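Local structure of monosaccharide-transporting ATPase (Actinobacillus succinogenes, 5DTE) at residues S43-A48 with L59-A64; E151-K156 with N216-F221; A192-N197 with L204-N209; M227-V232 with I256-Q261. The protein probably serves as the periplasmic sugar-binding component of an ABC transporter, with beta-D-allopyranose bound between its two lobes. One frame throughout, in Å; residues are numbered along the deposited sequence.

Interaction 1 of 4, residues S43-A48 with L59-A64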
loop_
_atom_site.group_PDB
_atom_site.type_symbol
_atom_site.label_atom_id
_atom_site.label_comp_id
_atom_site.label_asym_id
_atom_site.label_seq_id
_atom_site.Cartn_x
_atom_site.Cartn_y
_atom_site.Cartn_z
ATOM N N SER A 43 -6.516 2.889 9.359
ATOM C CA SER A 43 -7.588 3.511 8.587
ATOM C C SER A 43 -8.464 2.471 7.921
ATOM O O SER A 43 -9.682 2.624 7.808
ATOM C CB SER A 43 -6.989 4.448 7.534
ATOM O OG SER A 43 -7.916 4.695 6.509
ATOM N N MET A 44 -7.819 1.411 7.463
ATOM C CA MET A 44 -8.501 0.340 6.765
ATOM C C MET A 44 -9.233 -0.534 7.765
ATOM O O MET A 44 -10.336 -1.020 7.497
ATOM C CB MET A 44 -7.496 -0.479 5.954
ATOM C CG MET A 44 -7.961 -1.871 5.594
ATOM S SD MET A 44 -6.776 -2.740 4.560
ATOM C CE MET A 44 -6.633 -1.594 3.173
ATOM N N ARG A 45 -8.610 -0.740 8.921
ATOM C CA ARG A 45 -9.240 -1.545 9.944
ATOM C C ARG A 45 -10.515 -0.845 10.413
ATOM O O ARG A 45 -11.521 -1.497 10.659
ATOM C CB ARG A 45 -8.309 -1.797 11.130
ATOM C CG ARG A 45 -9.010 -2.607 12.223
ATOM C CD ARG A 45 -8.813 -2.052 13.630
ATOM N NE ARG A 45 -9.579 -2.837 14.601
ATOM C CZ ARG A 45 -9.097 -3.835 15.337
ATOM N NH1 ARG A 45 -9.891 -4.484 16.180
ATOM N NH2 ARG A 45 -7.824 -4.174 15.247
ATOM N N GLN A 46 -10.471 0.482 10.532
ATOM C CA GLN A 46 -11.625 1.250 10.977
ATOM C C GLN A 46 -12.762 1.197 9.967
ATOM O O GLN A 46 -13.909 0.996 10.343
ATOM C CB GLN A 46 -11.241 2.695 11.231
ATOM C CG GLN A 46 -12.403 3.547 11.684
ATOM C CD GLN A 46 -11.981 4.975 11.972
ATOM O OE1 GLN A 46 -11.352 5.631 11.135
ATOM N NE2 GLN A 46 -12.308 5.460 13.169
ATOM N N GLY A 47 -12.443 1.393 8.690
ATOM C CA GLY A 47 -13.414 1.215 7.626
ATOM C C GLY A 47 -13.957 -0.201 7.577
ATOM O O GLY A 47 -15.112 -0.420 7.216
ATOM N N ALA A 48 -13.123 -1.165 7.942
ATOM C CA ALA A 48 -13.530 -2.570 7.980
ATOM C C ALA A 48 -14.618 -2.793 9.007
ATOM O O ALA A 48 -15.525 -3.590 8.794
ATOM C CB ALA A 48 -12.328 -3.485 8.284
ATOM N N LEU A 59 -16.837 -9.563 13.194
ATOM C CA LEU A 59 -15.503 -9.360 12.598
ATOM C C LEU A 59 -14.308 -9.609 13.540
ATOM O O LEU A 59 -14.205 -9.009 14.613
ATOM C CB LEU A 59 -15.397 -7.943 12.039
ATOM C CG LEU A 59 -14.064 -7.712 11.351
ATOM C CD1 LEU A 59 -14.096 -8.383 9.985
ATOM C CD2 LEU A 59 -13.769 -6.230 11.247
ATOM N N ILE A 60 -13.394 -10.474 13.108
ATOM C CA ILE A 60 -12.288 -10.922 13.953
ATOM C C ILE A 60 -10.933 -10.457 13.457
ATOM O O ILE A 60 -10.368 -11.062 12.548
ATOM C CB ILE A 60 -12.244 -12.457 14.052
ATOM C CG1 ILE A 60 -13.658 -13.036 14.142
ATOM C CG2 ILE A 60 -11.396 -12.884 15.224
ATOM C CD1 ILE A 60 -13.673 -14.483 14.567
ATOM N N VAL A 61 -10.397 -9.408 14.074
ATOM C CA VAL A 61 -9.102 -8.853 13.671
ATOM C C VAL A 61 -7.926 -9.445 14.448
ATOM O O VAL A 61 -7.907 -9.433 15.678
ATOM C CB VAL A 61 -9.071 -7.322 13.838
ATOM C CG1 VAL A 61 -7.691 -6.803 13.525
ATOM C CG2 VAL A 61 -10.121 -6.673 12.944
ATOM N N GLN A 62 -6.952 -9.974 13.716
ATOM C CA GLN A 62 -5.709 -10.447 14.313
ATOM C C GLN A 62 -4.565 -9.881 13.514
ATOM O O GLN A 62 -4.572 -9.920 12.292
ATOM C CB GLN A 62 -5.620 -11.973 14.344
ATOM C CG GLN A 62 -6.842 -12.670 14.910
ATOM C CD GLN A 62 -6.478 -13.951 15.634
ATOM O OE1 GLN A 62 -5.298 -14.239 15.845
ATOM N NE2 GLN A 62 -7.487 -14.720 16.030
ATOM N N VAL A 63 -3.575 -9.367 14.218
ATOM C CA VAL A 63 -2.478 -8.675 13.592
ATOM C C VAL A 63 -1.204 -9.462 13.855
ATOM O O VAL A 63 -1.034 -10.041 14.928
ATOM C CB VAL A 63 -2.413 -7.242 14.127
ATOM C CG1 VAL A 63 -1.192 -6.496 13.658
ATOM C CG2 VAL A 63 -3.665 -6.525 13.697
ATOM N N ALA A 64 -0.344 -9.532 12.845
ATOM C CA ALA A 64 0.977 -10.120 12.984
ATOM C C ALA A 64 1.857 -9.206 13.835
ATOM O O ALA A 64 1.621 -7.991 13.892
ATOM C CB ALA A 64 1.599 -10.346 11.610
#

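Interaction 2 of 4, residues E151-K156 with N216-F221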
loop_
_atom_site.group_PDB
_atom_site.type_symbol
_atom_site.label_atom_id
_atom_site.label_comp_id
_atom_site.label_asym_id
_atom_site.label_seq_id
_atom_site.Cartn_x
_atom_site.Cartn_y
_atom_site.Cartn_z
ATOM N N GLU A 151 6.196 16.937 -13.308
ATOM C CA GLU A 151 5.574 18.190 -13.721
ATOM C C GLU A 151 5.741 19.310 -12.690
ATOM O O GLU A 151 6.056 20.443 -13.050
ATOM C CB GLU A 151 4.095 17.954 -14.009
ATOM C CG GLU A 151 3.871 17.000 -15.171
ATOM C CD GLU A 151 3.972 17.684 -16.525
ATOM O OE1 GLU A 151 4.685 17.159 -17.415
ATOM O OE2 GLU A 151 3.320 18.742 -16.699
ATOM N N ALA A 152 5.551 18.981 -11.414
ATOM C CA ALA A 152 5.657 19.956 -10.318
ATOM C C ALA A 152 7.044 20.595 -10.157
ATOM O O ALA A 152 7.140 21.782 -9.836
ATOM C CB ALA A 152 5.248 19.303 -9.009
ATOM N N ILE A 153 8.115 19.827 -10.365
ATOM C CA ILE A 153 9.452 20.396 -10.219
ATOM C C ILE A 153 9.980 20.913 -11.545
ATOM O O ILE A 153 11.165 21.213 -11.685
ATOM C CB ILE A 153 10.455 19.397 -9.628
ATOM C CG1 ILE A 153 10.671 18.205 -10.559
ATOM C CG2 ILE A 153 9.987 18.955 -8.275
ATOM C CD1 ILE A 153 12.065 17.563 -10.416
ATOM N N GLY A 154 9.088 21.026 -12.516
ATOM C CA GLY A 154 9.381 21.772 -13.723
ATOM C C GLY A 154 9.884 20.950 -14.884
ATOM O O GLY A 154 10.673 21.454 -15.682
ATOM N N LYS A 155 9.426 19.699 -14.987
ATOM C CA LYS A 155 9.897 18.758 -16.011
ATOM C C LYS A 155 11.439 18.560 -15.997
ATOM O O LYS A 155 12.012 18.019 -16.952
ATOM C CB LYS A 155 9.428 19.232 -17.399
ATOM C CG LYS A 155 7.897 19.363 -17.532
ATOM C CD LYS A 155 7.480 20.180 -18.761
ATOM C CE LYS A 155 6.095 19.762 -19.289
ATOM N NZ LYS A 155 5.098 20.886 -19.348
ATOM N N LYS A 156 12.092 18.973 -14.902
ATOM C CA LYS A 156 13.553 19.095 -14.847
ATOM C C LYS A 156 14.077 19.041 -13.413
ATOM O O LYS A 156 13.440 19.565 -12.491
ATOM C CB LYS A 156 13.992 20.403 -15.509
ATOM C CG LYS A 156 15.498 20.603 -15.627
ATOM C CD LYS A 156 15.872 21.822 -16.476
ATOM C CE LYS A 156 17.369 22.121 -16.387
ATOM N NZ LYS A 156 18.246 20.996 -16.889
ATOM N N ASN A 216 21.843 18.848 -5.330
ATOM C CA ASN A 216 21.072 19.217 -6.499
ATOM C C ASN A 216 19.829 18.360 -6.616
ATOM O O ASN A 216 19.289 18.157 -7.706
ATOM C CB ASN A 216 21.927 19.110 -7.758
ATOM C CG ASN A 216 23.016 20.165 -7.804
ATOM O OD1 ASN A 216 22.905 21.213 -7.165
ATOM N ND2 ASN A 216 24.065 19.901 -8.576
ATOM N N ILE A 217 19.374 17.869 -5.473
ATOM C CA ILE A 217 18.109 17.169 -5.413
ATOM C C ILE A 217 16.981 18.149 -5.107
ATOM O O ILE A 217 17.083 18.935 -4.161
ATOM C CB ILE A 217 18.150 16.067 -4.370
ATOM C CG1 ILE A 217 19.046 14.942 -4.865
ATOM C CG2 ILE A 217 16.764 15.539 -4.109
ATOM C CD1 ILE A 217 19.012 13.735 -3.972
ATOM N N ASN A 218 15.924 18.103 -5.921
ATOM C CA ASN A 218 14.814 19.057 -5.827
ATOM C C ASN A 218 13.448 18.371 -5.769
ATOM O O ASN A 218 12.414 19.044 -5.740
ATOM C CB ASN A 218 14.842 20.056 -7.007
ATOM C CG ASN A 218 14.500 19.412 -8.375
ATOM O OD1 ASN A 218 14.632 18.204 -8.578
ATOM N ND2 ASN A 218 14.070 20.244 -9.317
ATOM N N GLY A 219 13.458 17.037 -5.747
ATOM C CA GLY A 219 12.241 16.234 -5.731
ATOM C C GLY A 219 12.414 14.843 -5.125
ATOM O O GLY A 219 13.376 14.131 -5.443
ATOM N N ILE A 220 11.484 14.446 -4.254
ATOM C CA ILE A 220 11.561 13.136 -3.602
ATOM C C ILE A 220 10.315 12.270 -3.767
ATOM O O ILE A 220 9.229 12.587 -3.271
ATOM C CB ILE A 220 11.827 13.256 -2.096
ATOM C CG1 ILE A 220 13.164 13.952 -1.836
ATOM C CG2 ILE A 220 11.827 11.876 -1.479
ATOM C CD1 ILE A 220 13.412 14.218 -0.404
ATOM N N PHE A 221 10.492 11.157 -4.463
ATOM C CA PHE A 221 9.438 10.201 -4.639
ATOM C C PHE A 221 9.549 9.190 -3.530
ATOM O O PHE A 221 10.579 8.523 -3.412
ATOM C CB PHE A 221 9.552 9.534 -5.997
ATOM C CG PHE A 221 8.546 8.451 -6.228
ATOM C CD1 PHE A 221 7.324 8.739 -6.796
ATOM C CD2 PHE A 221 8.822 7.142 -5.887
ATOM C CE1 PHE A 221 6.397 7.740 -7.017
ATOM C CE2 PHE A 221 7.896 6.144 -6.100
ATOM C CZ PHE A 221 6.687 6.441 -6.667
#

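Interaction 3 of 4, residues A192-N197 with L204-N209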
loop_
_atom_site.group_PDB
_atom_site.type_symbol
_atom_site.label_atom_id
_atom_site.label_comp_id
_atom_site.label_asym_id
_atom_site.label_seq_id
_atom_site.Cartn_x
_atom_site.Cartn_y
_atom_site.Cartn_z
ATOM N N ALA A 192 19.272 9.114 -6.752
ATOM C CA ALA A 192 19.388 8.339 -5.527
ATOM C C ALA A 192 18.181 7.415 -5.339
ATOM O O ALA A 192 17.035 7.811 -5.535
ATOM C CB ALA A 192 19.556 9.268 -4.342
ATOM N N SER A 193 18.451 6.168 -4.998
ATOM C CA SER A 193 17.392 5.262 -4.595
ATOM C C SER A 193 17.816 4.424 -3.401
ATOM O O SER A 193 18.797 3.683 -3.454
ATOM C CB SER A 193 16.987 4.351 -5.733
ATOM O OG SER A 193 15.882 3.579 -5.324
ATOM N N GLN A 194 17.059 4.541 -2.325
ATOM C CA GLN A 194 17.398 3.902 -1.067
ATOM C C GLN A 194 16.113 3.441 -0.396
ATOM O O GLN A 194 15.112 4.157 -0.395
ATOM C CB GLN A 194 18.177 4.871 -0.174
ATOM C CG GLN A 194 18.943 4.232 0.973
ATOM C CD GLN A 194 20.094 5.110 1.462
ATOM O OE1 GLN A 194 20.703 5.855 0.680
ATOM N NE2 GLN A 194 20.393 5.030 2.758
ATOM N N SER A 195 16.125 2.232 0.141
ATOM C CA SER A 195 14.982 1.741 0.898
ATOM C C SER A 195 14.884 2.369 2.289
ATOM O O SER A 195 15.869 2.422 3.040
ATOM C CB SER A 195 15.046 0.226 1.034
ATOM O OG SER A 195 14.057 -0.230 1.924
ATOM N N ALA A 196 13.691 2.844 2.632
ATOM C CA ALA A 196 13.447 3.288 3.988
ATOM C C ALA A 196 12.441 2.382 4.693
ATOM O O ALA A 196 11.998 2.692 5.797
ATOM C CB ALA A 196 12.977 4.714 3.998
ATOM N N ASN A 197 12.096 1.268 4.046
ATOM C CA ASN A 197 11.305 0.178 4.655
ATOM C C ASN A 197 9.906 0.528 5.158
ATOM O O ASN A 197 9.379 -0.189 6.018
ATOM C CB ASN A 197 12.078 -0.450 5.823
ATOM C CG ASN A 197 13.298 -1.227 5.366
ATOM O OD1 ASN A 197 13.172 -2.341 4.857
ATOM N ND2 ASN A 197 14.486 -0.641 5.542
ATOM N N LEU A 204 13.562 9.598 7.505
ATOM C CA LEU A 204 14.203 10.832 7.967
ATOM C C LEU A 204 15.732 10.672 7.963
ATOM O O LEU A 204 16.453 11.536 7.456
ATOM C CB LEU A 204 13.695 11.220 9.359
ATOM C CG LEU A 204 14.291 12.420 10.108
ATOM C CD1 LEU A 204 13.919 13.734 9.453
ATOM C CD2 LEU A 204 13.808 12.400 11.550
ATOM N N ASN A 205 16.222 9.561 8.514
ATOM C CA ASN A 205 17.643 9.276 8.474
ATOM C C ASN A 205 18.141 9.149 7.043
ATOM O O ASN A 205 19.060 9.871 6.628
ATOM C CB ASN A 205 17.973 8.003 9.233
ATOM C CG ASN A 205 19.467 7.762 9.323
ATOM O OD1 ASN A 205 20.093 7.298 8.369
ATOM N ND2 ASN A 205 20.051 8.099 10.464
ATOM N N VAL A 206 17.539 8.239 6.281
ATOM C CA VAL A 206 17.964 8.053 4.895
ATOM C C VAL A 206 17.920 9.355 4.065
ATOM O O VAL A 206 18.892 9.681 3.382
ATOM C CB VAL A 206 17.123 6.988 4.194
ATOM C CG1 VAL A 206 17.369 7.029 2.686
ATOM C CG2 VAL A 206 17.432 5.610 4.757
ATOM N N THR A 207 16.822 10.109 4.146
ATOM C CA THR A 207 16.677 11.331 3.347
ATOM C C THR A 207 17.745 12.356 3.680
ATOM O O THR A 207 18.229 13.060 2.802
ATOM C CB THR A 207 15.290 12.004 3.538
ATOM O OG1 THR A 207 14.256 11.065 3.254
ATOM C CG2 THR A 207 15.111 13.189 2.613
ATOM N N THR A 208 18.097 12.457 4.952
ATOM C CA THR A 208 19.117 13.404 5.352
ATOM C C THR A 208 20.431 13.041 4.688
ATOM O O THR A 208 21.083 13.895 4.083
ATOM C CB THR A 208 19.274 13.449 6.872
ATOM O OG1 THR A 208 18.338 14.397 7.386
ATOM C CG2 THR A 208 20.676 13.879 7.258
ATOM N N ASN A 209 20.794 11.765 4.776
ATOM C CA ASN A 209 22.043 11.290 4.202
ATOM C C ASN A 209 22.035 11.376 2.663
ATOM O O ASN A 209 23.083 11.505 2.028
ATOM C CB ASN A 209 22.305 9.864 4.679
ATOM C CG ASN A 209 22.375 9.762 6.201
ATOM O OD1 ASN A 209 22.917 10.645 6.878
ATOM N ND2 ASN A 209 21.810 8.687 6.743
#

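Interaction 4 of 4, residues M227-V232 with I256-Q261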
loop_
_atom_site.group_PDB
_atom_site.type_symbol
_atom_site.label_atom_id
_atom_site.label_comp_id
_atom_site.label_asym_id
_atom_site.label_seq_id
_atom_site.Cartn_x
_atom_site.Cartn_y
_atom_site.Cartn_z
ATOM N N MET A 227 6.988 7.249 4.633
ATOM C CA MET A 227 8.333 7.683 4.237
ATOM C C MET A 227 8.332 9.121 3.651
ATOM O O MET A 227 9.332 9.848 3.755
ATOM C CB MET A 227 8.949 6.690 3.245
ATOM C CG MET A 227 9.028 5.274 3.782
ATOM S SD MET A 227 9.842 4.076 2.710
ATOM C CE MET A 227 8.644 3.879 1.405
ATOM N N ALA A 228 7.211 9.528 3.052
ATOM C CA ALA A 228 7.050 10.894 2.547
ATOM C C ALA A 228 7.107 11.915 3.677
ATOM O O ALA A 228 7.706 12.982 3.546
ATOM C CB ALA A 228 5.735 11.027 1.789
ATOM N N ILE A 229 6.467 11.573 4.787
ATOM C CA ILE A 229 6.430 12.416 5.975
ATOM C C ILE A 229 7.802 12.528 6.598
ATOM O O ILE A 229 8.214 13.599 7.041
ATOM C CB ILE A 229 5.442 11.854 7.012
ATOM C CG1 ILE A 229 4.011 11.917 6.453
ATOM C CG2 ILE A 229 5.595 12.568 8.365
ATOM C CD1 ILE A 229 3.361 13.262 6.595
ATOM N N GLY A 230 8.507 11.402 6.632
ATOM C CA GLY A 230 9.854 11.374 7.161
ATOM C C GLY A 230 10.786 12.171 6.275
ATOM O O GLY A 230 11.765 12.742 6.746
ATOM N N ALA A 231 10.463 12.218 4.987
ATOM C CA ALA A 231 11.282 12.891 3.993
ATOM C C ALA A 231 11.086 14.406 4.033
ATOM O O ALA A 231 12.041 15.176 3.867
ATOM C CB ALA A 231 10.965 12.354 2.628
ATOM N N VAL A 232 9.848 14.830 4.260
ATOM C CA VAL A 232 9.559 16.253 4.414
ATOM C C VAL A 232 10.297 16.845 5.620
ATOM O O VAL A 232 10.893 17.913 5.522
ATOM C CB VAL A 232 8.048 16.514 4.565
ATOM C CG1 VAL A 232 7.788 17.974 4.899
ATOM C CG2 VAL A 232 7.315 16.121 3.304
ATOM N N ILE A 256 -2.381 13.969 3.730
ATOM C CA ILE A 256 -3.389 14.843 3.143
ATOM C C ILE A 256 -3.280 16.272 3.683
ATOM O O ILE A 256 -3.357 17.234 2.923
ATOM C CB ILE A 256 -4.794 14.294 3.414
ATOM C CG1 ILE A 256 -4.995 12.954 2.696
ATOM C CG2 ILE A 256 -5.864 15.320 3.046
ATOM C CD1 ILE A 256 -4.762 13.001 1.238
ATOM N N GLU A 257 -3.096 16.403 4.997
ATOM C CA GLU A 257 -2.964 17.710 5.624
ATOM C C GLU A 257 -1.732 18.446 5.072
ATOM O O GLU A 257 -1.819 19.609 4.663
ATOM C CB GLU A 257 -2.876 17.553 7.144
ATOM C CG GLU A 257 -2.756 18.850 7.910
ATOM C CD GLU A 257 -2.558 18.608 9.397
ATOM O OE1 GLU A 257 -2.655 17.431 9.818
ATOM O OE2 GLU A 257 -2.298 19.585 10.141
ATOM N N TYR A 258 -0.595 17.746 5.047
ATOM C CA TYR A 258 0.636 18.273 4.462
ATOM C C TYR A 258 0.415 18.746 3.024
ATOM O O TYR A 258 0.923 19.783 2.614
ATOM C CB TYR A 258 1.743 17.223 4.491
ATOM C CG TYR A 258 2.596 17.192 5.747
ATOM C CD1 TYR A 258 2.214 17.870 6.902
ATOM C CD2 TYR A 258 3.814 16.499 5.761
ATOM C CE1 TYR A 258 3.010 17.837 8.040
ATOM C CE2 TYR A 258 4.604 16.456 6.887
ATOM C CZ TYR A 258 4.200 17.127 8.024
ATOM O OH TYR A 258 4.995 17.091 9.142
ATOM N N VAL A 259 -0.343 17.977 2.259
ATOM C CA VAL A 259 -0.677 18.372 0.899
ATOM C C VAL A 259 -1.444 19.684 0.892
ATOM O O VAL A 259 -1.178 20.552 0.061
ATOM C CB VAL A 259 -1.498 17.292 0.189
ATOM C CG1 VAL A 259 -2.090 17.834 -1.081
ATOM C CG2 VAL A 259 -0.627 16.068 -0.077
ATOM N N LYS A 260 -2.378 19.831 1.830
ATOM C CA LYS A 260 -3.118 21.082 1.975
ATOM C C LYS A 260 -2.184 22.250 2.260
ATOM O O LYS A 260 -2.277 23.293 1.618
ATOM C CB LYS A 260 -4.153 20.986 3.091
ATOM C CG LYS A 260 -5.559 20.709 2.628
ATOM C CD LYS A 260 -6.399 20.258 3.785
ATOM C CE LYS A 260 -7.393 19.229 3.345
ATOM N NZ LYS A 260 -8.127 18.675 4.523
ATOM N N GLN A 261 -1.283 22.066 3.221
ATOM C CA GLN A 261 -0.388 23.137 3.645
ATOM C C GLN A 261 0.697 23.452 2.605
ATOM O O GLN A 261 1.338 24.509 2.661
ATOM C CB GLN A 261 0.270 22.786 4.978
ATOM C CG GLN A 261 -0.670 22.256 6.053
ATOM C CD GLN A 261 0.093 21.741 7.275
ATOM O OE1 GLN A 261 -0.335 20.794 7.942
ATOM N NE2 GLN A 261 1.233 22.372 7.571
#

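Interaction 1 of 4, residues S43-A48 with L59-A64
Arg45 leaves its helix with CG trans to the backbone N (chi1 178°), then bends at chi2 (-134°), a path that brings its guanidinium group to Val61 on the neighbouring strand. Helix 39-54 connects strands 28-33 and 58-63 in a beta-alpha-beta unit, and the two strands belong to the parallel sheet of one alpha/beta lobe of this periplasmic binding protein. Strand 58-63 is outermost in that sheet. Its alternation turns Leu59 and Val61 to the helix, whereas Gln62 faces away and packs on helix 70-82. Val61 CB lies 3.4 Å above the plane of the Arg45 guanidinium, displaced toward its rim, which makes this a contact over a face. The two methyls divide the group between them: CG1 of Val61 is nearest NH2 of Arg45, while Val61 CG2 is 3.9 Å from Arg45 NH1. The arginine's charge is met by Glu49, one helical turn on, in a salt bridge through NE, so the valine supplies an apolar floor and the glutamate the polar partner. One turn along the helix from Arg45, a second, looser touch brings Ala48 CB within 4.3 Å of Leu59 CD2.

Interaction 2 of 4, residues E151-K156 with N216-F221
A Schellman motif closes helix 138-152 and places Ile153, the first residue to leave helical backbone angles, against Asn218 and Gly219, on the chain that runs through strand 219-222. The evidence for the motif is a pair of backbone bonds, Gly154 N to Glu151 O at 3.1 Å and Lys155 N to Ala150 O, with Gly154 at positive phi (95°) as the C-prime residue. Ile153 then points its side chain at the strand and crosses that of Asn218 at roughly a right angle. Its CD1 reaches the end of the amide, 3.5 Å from Asn218 ND2 and close to OD1 as well, while CG2 is 3.5 Å from the backbone O of Asn218 and 4.4 Å from CA of Gly219. Ile153 also touches Leu245 of strand 245-247.

Asn218 holds CG between its backbone N and carbonyl carbon (chi1 69°), and from there the amide can reach the backbone of Lys156 and Asn158, where the chain enters strand 157-163. ND2 gives a weak but nearly straight hydrogen bond to Lys156 O, 3.3 Å long with an N-H...O angle of 167°, and OD1 takes a weak one from Asn158 N. Two weak bonds, one to each end of the group, thus limit its rotation. At the surface, Lys155 NZ and Glu151 OE2 form a long salt bridge of 3.8 Å across the turn. A helix that ends, turns back and feeds a strand lying parallel to its neighbour is the recurring connection of an alternating alpha/beta lobe.

Interaction 3 of 4, residues A192-N197 with L204-N209
Val206 pushes both methyl groups against the extended side chain of Gln194, which crosses it obliquely. CG1 does most of the touching: it lies 3.7 Å from Gln194 CB and 3.6 Å from Gln194 CD, meeting the aliphatic part of the chain as well as the amide carbon. The second methyl, Val206 CG2, approaches the amide nitrogen, 3.6 Å from Gln194 NE2, and also comes 3.9 Å from the carbonyl O of Ser195. With chi1 (-163°) and chi2 (157°) both keeping it stretched out, the glutamine chain carries CB, CG, CD and NE2 past the valine methyls.

These residues belong to a beta-alpha-beta unit of the second lobe, in which strand 188-195 runs into helix 200-213 and then into strand 219-222. Both strands are parallel to strand 157-163, which lies between them, and the helix covers that middle strand, with Val206 and Thr207 resting on Leu162. Backbone bonds from Gln194 to Ile161 and Glu163 fix the strand side of the contact.

Beyond them, Ser195 turns its side chain away from the helix, and OG bonds to Gly164 O. The same OG also accepts a weak bond from Asn197 N, 3.3 Å long and bent to 135°, where the chain leaves the strand. The turn into helix 200-213 is further tied by Asn197 ND2 to Gln202 OE1, and on the helix Thr207 OG1 bonds back to Ala203 O.

Interaction 4 of 4, residues M227-V232 with I256-Q261
Tyr258 points its ring across to Ile229 and Val232, joining helix 225-237 to helix 253-261; strand 245-247, an outer strand of the four-stranded parallel sheet in this alpha/beta lobe, comes between the two helices in the chain. The backbones stay well apart, with CA of Ile229 and CA of Tyr258 8.4 Å from each other, so side chains alone bridge the gap.

The two aliphatic partners meet the tyrosine in different ways. Ile229 crosses it at about a right angle, and contact falls to the far end of its chain. Its CB does not aim at the other helix, but with CG1 placed beside the backbone N (chi1 -65°) and a further turn at chi2 (-82°), CD1 swings over to the CD2-CE2 side of the ring, 3.4 Å from both Tyr258 CD2 and Tyr258 CE2. Val232, one turn later, points toward the partner helix, and its side chain runs past the tyrosine in the opposite sense.

Val232 also packs on Val246 of the intervening strand and Ile229 on Met264, whose backbone is hydrogen-bonded to that of Tyr258. Farther along helix 253-261, Lys260 NZ forms a salt bridge with the terminal carboxylate of Tyr311. CE2 of Tyr258 is shared by both partners, since Val232 CG1 lies 4.0 Å from that same atom.

Interaction 1 stands apart in one lobe; its centre is 37 Å from that of interaction 2, on the opposite side of the chain's centre. Interactions 2, 3 and 4 form a connected cluster with centres 16 to 17 Å apart. Ile220 CD1 of interaction 2 meets Thr207 CG2 of interaction 3 at 3.6 Å, and Ile220 CG2 lies 4.2 Å from Ala231 CB of interaction 4. Interactions 3 and 4 touch where Ala196 packs on Met227. The bound allose lies about 12 Å from the Arg45 side chain and about 11 Å from those of Ser195 and Ile229. A closer tie comes through Met227 N, hydrogen-bonded to OD1 of the pocket residue Asn224.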